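Local coordinates for activating signal cointegrator 1 complex subunit 2 (Homo sapiens, PDB 6YXQ), which binds polyubiquitin chains and recruits the helicase subunit ASCC3 to DNA alkylation damage, and also takes part in rescuing stalled ribosomes, at residues A67-F81 against R122-M134. Numbering follows the deposited sequence.
Sequences ANDLDWLLALPHDKF and RLHRSVFLTFLRM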
loop_
_atom_site.group_PDB
_atom_site.type_symbol
_atom_site.label_atom_id
_atom_site.label_comp_id
_atom_site.label_asym_id
_atom_site.label_seq_id
_atom_site.Cartn_x
_atom_site.Cartn_y
_atom_site.Cartn_z
ATOM N N ALA B 67 11.418 -6.399 -2.827
ATOM C CA ALA B 67 11.937 -5.613 -1.714
ATOM C C ALA B 67 13.375 -5.178 -1.960
ATOM O O ALA B 67 13.754 -4.055 -1.607
ATOM C CB ALA B 67 11.835 -6.403 -0.416
ATOM N N ASN B 68 14.197 -6.050 -2.549
ATOM C CA ASN B 68 15.566 -5.650 -2.856
ATOM C C ASN B 68 15.582 -4.527 -3.884
ATOM O O ASN B 68 16.318 -3.537 -3.731
ATOM C CB ASN B 68 16.367 -6.858 -3.347
ATOM C CG ASN B 68 16.703 -7.840 -2.225
ATOM O OD1 ASN B 68 16.644 -7.498 -1.041
ATOM N ND2 ASN B 68 17.052 -9.068 -2.597
ATOM N N ASP B 69 14.755 -4.653 -4.929
ATOM C CA ASP B 69 14.682 -3.582 -5.916
ATOM C C ASP B 69 14.240 -2.268 -5.275
ATOM O O ASP B 69 14.772 -1.201 -5.601
ATOM C CB ASP B 69 13.741 -3.980 -7.048
ATOM C CG ASP B 69 14.238 -5.184 -7.824
ATOM O OD1 ASP B 69 15.469 -5.386 -7.907
ATOM O OD2 ASP B 69 13.393 -5.925 -8.360
ATOM N N LEU B 70 13.289 -2.325 -4.343
ATOM C CA LEU B 70 12.793 -1.090 -3.743
ATOM C C LEU B 70 13.814 -0.484 -2.787
ATOM O O LEU B 70 13.938 0.744 -2.698
ATOM C CB LEU B 70 11.468 -1.352 -3.029
ATOM C CG LEU B 70 10.194 -1.460 -3.870
ATOM C CD1 LEU B 70 9.041 -2.000 -3.045
ATOM C CD2 LEU B 70 9.830 -0.113 -4.454
ATOM N N ASP B 71 14.549 -1.325 -2.057
ATOM C CA ASP B 71 15.643 -0.830 -1.227
ATOM C C ASP B 71 16.648 -0.063 -2.075
ATOM O O ASP B 71 17.068 1.050 -1.724
ATOM C CB ASP B 71 16.324 -1.998 -0.513
ATOM C CG ASP B 71 15.542 -2.496 0.687
ATOM O OD1 ASP B 71 14.656 -1.765 1.180
ATOM O OD2 ASP B 71 15.825 -3.625 1.142
ATOM N N TRP B 72 17.026 -0.642 -3.218
ATOM C CA TRP B 72 17.983 0.018 -4.104
ATOM C C TRP B 72 17.411 1.310 -4.677
ATOM O O TRP B 72 18.123 2.318 -4.806
ATOM C CB TRP B 72 18.376 -0.939 -5.224
ATOM C CG TRP B 72 18.960 -0.281 -6.415
ATOM C CD1 TRP B 72 20.244 0.140 -6.569
ATOM C CD2 TRP B 72 18.285 0.032 -7.639
ATOM N NE1 TRP B 72 20.415 0.697 -7.813
ATOM C CE2 TRP B 72 19.224 0.643 -8.489
ATOM C CE3 TRP B 72 16.974 -0.129 -8.090
ATOM C CZ2 TRP B 72 18.898 1.082 -9.770
ATOM C CZ3 TRP B 72 16.652 0.301 -9.370
ATOM C CH2 TRP B 72 17.609 0.900 -10.191
ATOM N N LEU B 73 16.127 1.287 -5.037
ATOM C CA LEU B 73 15.456 2.469 -5.563
ATOM C C LEU B 73 15.470 3.614 -4.559
ATOM O O LEU B 73 15.668 4.777 -4.932
ATOM C CB LEU B 73 14.024 2.104 -5.936
ATOM C CG LEU B 73 13.235 3.128 -6.733
ATOM C CD1 LEU B 73 13.664 3.072 -8.185
ATOM C CD2 LEU B 73 11.755 2.849 -6.586
ATOM N N LEU B 74 15.235 3.308 -3.281
ATOM C CA LEU B 74 15.330 4.339 -2.254
ATOM C C LEU B 74 16.770 4.799 -2.057
ATOM O O LEU B 74 17.006 5.962 -1.710
ATOM C CB LEU B 74 14.751 3.824 -0.941
ATOM C CG LEU B 74 13.296 3.362 -0.993
ATOM C CD1 LEU B 74 12.978 2.453 0.183
ATOM C CD2 LEU B 74 12.374 4.555 -0.999
ATOM N N ALA B 75 17.739 3.901 -2.266
ATOM C CA ALA B 75 19.142 4.298 -2.161
ATOM C C ALA B 75 19.535 5.289 -3.250
ATOM O O ALA B 75 20.366 6.172 -3.014
ATOM C CB ALA B 75 20.044 3.066 -2.224
ATOM N N LEU B 76 18.955 5.150 -4.443
ATOM C CA LEU B 76 19.291 5.961 -5.618
ATOM C C LEU B 76 19.283 7.467 -5.345
ATOM O O LEU B 76 18.655 7.929 -4.383
ATOM C CB LEU B 76 18.327 5.647 -6.764
ATOM C CG LEU B 76 18.560 4.330 -7.500
ATOM C CD1 LEU B 76 17.443 4.077 -8.488
ATOM C CD2 LEU B 76 19.901 4.329 -8.197
ATOM N N PRO B 77 19.978 8.258 -6.157
ATOM C CA PRO B 77 19.950 9.714 -5.988
ATOM C C PRO B 77 18.703 10.321 -6.617
ATOM O O PRO B 77 17.947 9.665 -7.332
ATOM C CB PRO B 77 21.219 10.193 -6.708
ATOM C CG PRO B 77 21.985 8.954 -7.058
ATOM C CD PRO B 77 21.001 7.838 -7.124
ATOM N N HIS B 78 18.506 11.610 -6.333
ATOM C CA HIS B 78 17.295 12.282 -6.792
ATOM C C HIS B 78 17.168 12.215 -8.307
ATOM O O HIS B 78 16.092 11.902 -8.831
ATOM C CB HIS B 78 17.284 13.732 -6.309
ATOM C CG HIS B 78 16.045 14.486 -6.684
ATOM N ND1 HIS B 78 15.890 15.108 -7.904
ATOM C CD2 HIS B 78 14.901 14.720 -5.996
ATOM C CE1 HIS B 78 14.705 15.692 -7.952
ATOM N NE2 HIS B 78 14.086 15.471 -6.807
ATOM N N ASP B 79 18.257 12.476 -9.030
ATOM C CA ASP B 79 18.175 12.510 -10.486
ATOM C C ASP B 79 17.900 11.122 -11.053
ATOM O O ASP B 79 17.020 10.951 -11.905
ATOM C CB ASP B 79 19.457 13.100 -11.082
ATOM C CG ASP B 79 20.715 12.535 -10.450
ATOM O OD1 ASP B 79 20.855 12.618 -9.212
ATOM O OD2 ASP B 79 21.567 12.010 -11.198
ATOM N N LYS B 80 18.625 10.110 -10.573
ATOM C CA LYS B 80 18.489 8.773 -11.139
ATOM C C LYS B 80 17.235 8.056 -10.649
ATOM O O LYS B 80 16.658 7.255 -11.397
ATOM C CB LYS B 80 19.746 7.949 -10.842
ATOM C CG LYS B 80 21.041 8.682 -11.212
ATOM C CD LYS B 80 22.297 7.988 -10.686
ATOM C CE LYS B 80 23.330 8.990 -10.143
ATOM N NZ LYS B 80 23.928 9.920 -11.140
ATOM N N PHE B 81 16.788 8.339 -9.422
ATOM C CA PHE B 81 15.533 7.767 -8.939
ATOM C C PHE B 81 14.359 8.250 -9.776
ATOM O O PHE B 81 13.480 7.466 -10.153
ATOM C CB PHE B 81 15.309 8.124 -7.468
ATOM C CG PHE B 81 13.876 7.983 -7.014
ATOM C CD1 PHE B 81 13.363 6.742 -6.667
ATOM C CD2 PHE B 81 13.046 9.091 -6.925
ATOM C CE1 PHE B 81 12.046 6.607 -6.245
ATOM C CE2 PHE B 81 11.728 8.960 -6.509
ATOM C CZ PHE B 81 11.230 7.717 -6.164
ATOM N N ARG B 122 8.630 -5.083 5.731
ATOM C CA ARG B 122 9.632 -4.452 4.877
ATOM C C ARG B 122 8.975 -3.805 3.663
ATOM O O ARG B 122 9.215 -2.628 3.356
ATOM C CB ARG B 122 10.675 -5.485 4.436
ATOM C CG ARG B 122 11.920 -5.555 5.311
ATOM C CD ARG B 122 13.205 -5.471 4.484
ATOM N NE ARG B 122 13.344 -6.577 3.537
ATOM C CZ ARG B 122 14.112 -6.538 2.452
ATOM N NH1 ARG B 122 14.183 -7.584 1.643
ATOM N NH2 ARG B 122 14.814 -5.448 2.171
ATOM N N LEU B 123 8.126 -4.572 2.971
ATOM C CA LEU B 123 7.470 -4.070 1.766
ATOM C C LEU B 123 6.578 -2.877 2.074
ATOM O O LEU B 123 6.569 -1.890 1.328
ATOM C CB LEU B 123 6.660 -5.184 1.110
ATOM C CG LEU B 123 7.478 -6.161 0.268
ATOM C CD1 LEU B 123 6.604 -7.299 -0.226
ATOM C CD2 LEU B 123 8.159 -5.449 -0.901
ATOM N N HIS B 124 5.814 -2.958 3.166
ATOM C CA HIS B 124 4.929 -1.869 3.568
ATOM C C HIS B 124 5.705 -0.565 3.736
ATOM O O HIS B 124 5.376 0.463 3.119
ATOM C CB HIS B 124 4.222 -2.275 4.863
ATOM C CG HIS B 124 3.105 -1.367 5.277
ATOM N ND1 HIS B 124 3.258 -0.396 6.245
ATOM C CD2 HIS B 124 1.808 -1.308 4.891
ATOM C CE1 HIS B 124 2.111 0.232 6.422
ATOM N NE2 HIS B 124 1.214 -0.303 5.616
ATOM N N ARG B 125 6.763 -0.600 4.549
ATOM C CA ARG B 125 7.543 0.610 4.795
ATOM C C ARG B 125 8.165 1.135 3.507
ATOM O O ARG B 125 8.129 2.342 3.225
ATOM C CB ARG B 125 8.627 0.336 5.838
ATOM C CG ARG B 125 9.420 1.566 6.227
ATOM C CD ARG B 125 10.250 1.346 7.485
ATOM N NE ARG B 125 10.794 2.611 7.971
ATOM C CZ ARG B 125 12.068 2.972 7.862
ATOM N NH1 ARG B 125 12.946 2.155 7.297
ATOM N NH2 ARG B 125 12.465 4.150 8.325
ATOM N N SER B 126 8.736 0.239 2.704
ATOM C CA SER B 126 9.446 0.696 1.518
ATOM C C SER B 126 8.495 1.328 0.512
ATOM O O SER B 126 8.822 2.355 -0.099
ATOM C CB SER B 126 10.206 -0.465 0.885
ATOM O OG SER B 126 10.490 -0.168 -0.463
ATOM N N VAL B 127 7.313 0.736 0.332
ATOM C CA VAL B 127 6.338 1.288 -0.603
ATOM C C VAL B 127 5.869 2.661 -0.141
ATOM O O VAL B 127 5.762 3.603 -0.943
ATOM C CB VAL B 127 5.156 0.321 -0.771
ATOM C CG1 VAL B 127 4.000 1.032 -1.446
ATOM C CG2 VAL B 127 5.587 -0.910 -1.553
ATOM N N PHE B 128 5.576 2.803 1.156
ATOM C CA PHE B 128 5.181 4.120 1.642
ATOM C C PHE B 128 6.271 5.154 1.390
ATOM O O PHE B 128 5.977 6.288 0.989
ATOM C CB PHE B 128 4.839 4.074 3.125
ATOM C CG PHE B 128 4.474 5.408 3.687
ATOM C CD1 PHE B 128 3.249 5.979 3.396
ATOM C CD2 PHE B 128 5.363 6.110 4.486
ATOM C CE1 PHE B 128 2.909 7.225 3.907
ATOM C CE2 PHE B 128 5.028 7.355 4.999
ATOM C CZ PHE B 128 3.801 7.912 4.708
ATOM N N LEU B 129 7.538 4.785 1.608
ATOM C CA LEU B 129 8.609 5.766 1.428
ATOM C C LEU B 129 8.792 6.133 -0.041
ATOM O O LEU B 129 9.056 7.298 -0.367
ATOM C CB LEU B 129 9.917 5.248 2.024
ATOM C CG LEU B 129 9.865 4.960 3.522
ATOM C CD1 LEU B 129 10.786 3.818 3.863
ATOM C CD2 LEU B 129 10.206 6.195 4.336
ATOM N N THR B 130 8.655 5.156 -0.940
ATOM C CA THR B 130 8.699 5.448 -2.371
ATOM C C THR B 130 7.609 6.440 -2.765
ATOM O O THR B 130 7.857 7.418 -3.491
ATOM C CB THR B 130 8.553 4.152 -3.161
ATOM O OG1 THR B 130 9.526 3.208 -2.703
ATOM C CG2 THR B 130 8.742 4.407 -4.643
ATOM N N PHE B 131 6.384 6.203 -2.295
ATOM C CA PHE B 131 5.314 7.120 -2.663
ATOM C C PHE B 131 5.518 8.495 -2.041
ATOM O O PHE B 131 5.162 9.504 -2.660
ATOM C CB PHE B 131 3.957 6.518 -2.302
ATOM C CG PHE B 131 3.428 5.618 -3.369
ATOM C CD1 PHE B 131 2.868 6.152 -4.521
ATOM C CD2 PHE B 131 3.557 4.241 -3.266
ATOM C CE1 PHE B 131 2.407 5.326 -5.536
ATOM C CE2 PHE B 131 3.100 3.406 -4.282
ATOM C CZ PHE B 131 2.523 3.949 -5.416
ATOM N N LEU B 132 6.118 8.563 -0.851
ATOM C CA LEU B 132 6.500 9.858 -0.292
ATOM C C LEU B 132 7.481 10.582 -1.205
ATOM O O LEU B 132 7.337 11.786 -1.473
ATOM C CB LEU B 132 7.118 9.670 1.090
ATOM C CG LEU B 132 6.912 10.794 2.104
ATOM C CD1 LEU B 132 7.439 10.325 3.430
ATOM C CD2 LEU B 132 7.588 12.092 1.701
ATOM N N ARG B 133 8.513 9.869 -1.660
ATOM C CA ARG B 133 9.501 10.496 -2.529
ATOM C C ARG B 133 8.847 11.072 -3.773
ATOM O O ARG B 133 9.166 12.192 -4.188
ATOM C CB ARG B 133 10.592 9.501 -2.917
ATOM C CG ARG B 133 11.892 10.186 -3.270
ATOM C CD ARG B 133 13.049 9.220 -3.365
ATOM N NE ARG B 133 14.297 9.943 -3.574
ATOM C CZ ARG B 133 15.447 9.369 -3.904
ATOM N NH1 ARG B 133 15.510 8.053 -4.065
ATOM N NH2 ARG B 133 16.532 10.111 -4.072
HETATM N N MSE B 134 7.919 10.330 -4.367
HETATM C CA MSE B 134 7.287 10.809 -5.596
HETATM C C MSE B 134 6.251 11.904 -5.356
HETATM O O MSE B 134 5.990 12.723 -6.234
HETATM C CB MSE B 134 6.646 9.656 -6.346
HETATM C CG MSE B 134 7.621 8.594 -6.772
HETATM SE SE MSE B 134 6.746 7.290 -7.923
HETATM C CE MSE B 134 5.872 6.196 -6.604
#
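Two helices of the mostly helical, ASCC3-binding N-terminal part of the protein pack in roughly the same direction: the axes of helical segments 67-75 and 122-134 run 36° apart and come within 9.9 Å. Knobs-into-holes packing is met from both sides: L70 enters the hole formed by L123, S126, T130 and V127, and T130 sits among L70, L73, L74 and F81. L70 CD1 reaches V127 CG2 at 3.9 Å, while L74 CD2 lies 4.0 Å from L129 CB. The T130 hydroxyl, beside the CD2 methyls of L70 and L74, is satisfied within its own helix by OG1 donating to S126 O (2.8 Å).

An extended chain from CG to NE, with CG anti to the backbone N (chi1 -155°), carries R133 along the F81 ring face, the two side chains running in opposite directions. R133 CD stands over the ring, 3.5 Å from the centroid, and the guanidinium lies flat but off-centre beyond it, planes 15° apart. End-on, NH1 and NH2 both donate to L76 O, at 3.2 and 3.1 Å; the oxygen lies in the guanidinium plane, although both nitrogens approach from above the carbonyl plane. R133 NH2 also forms a salt bridge with E139 OE1.

Stacking and the forked bond fix the guanidinium's rotation and tie L76, just past helix 53-75, and F81 of helix 78-87 to helix 114-135; E139 probably offsets the buried charge.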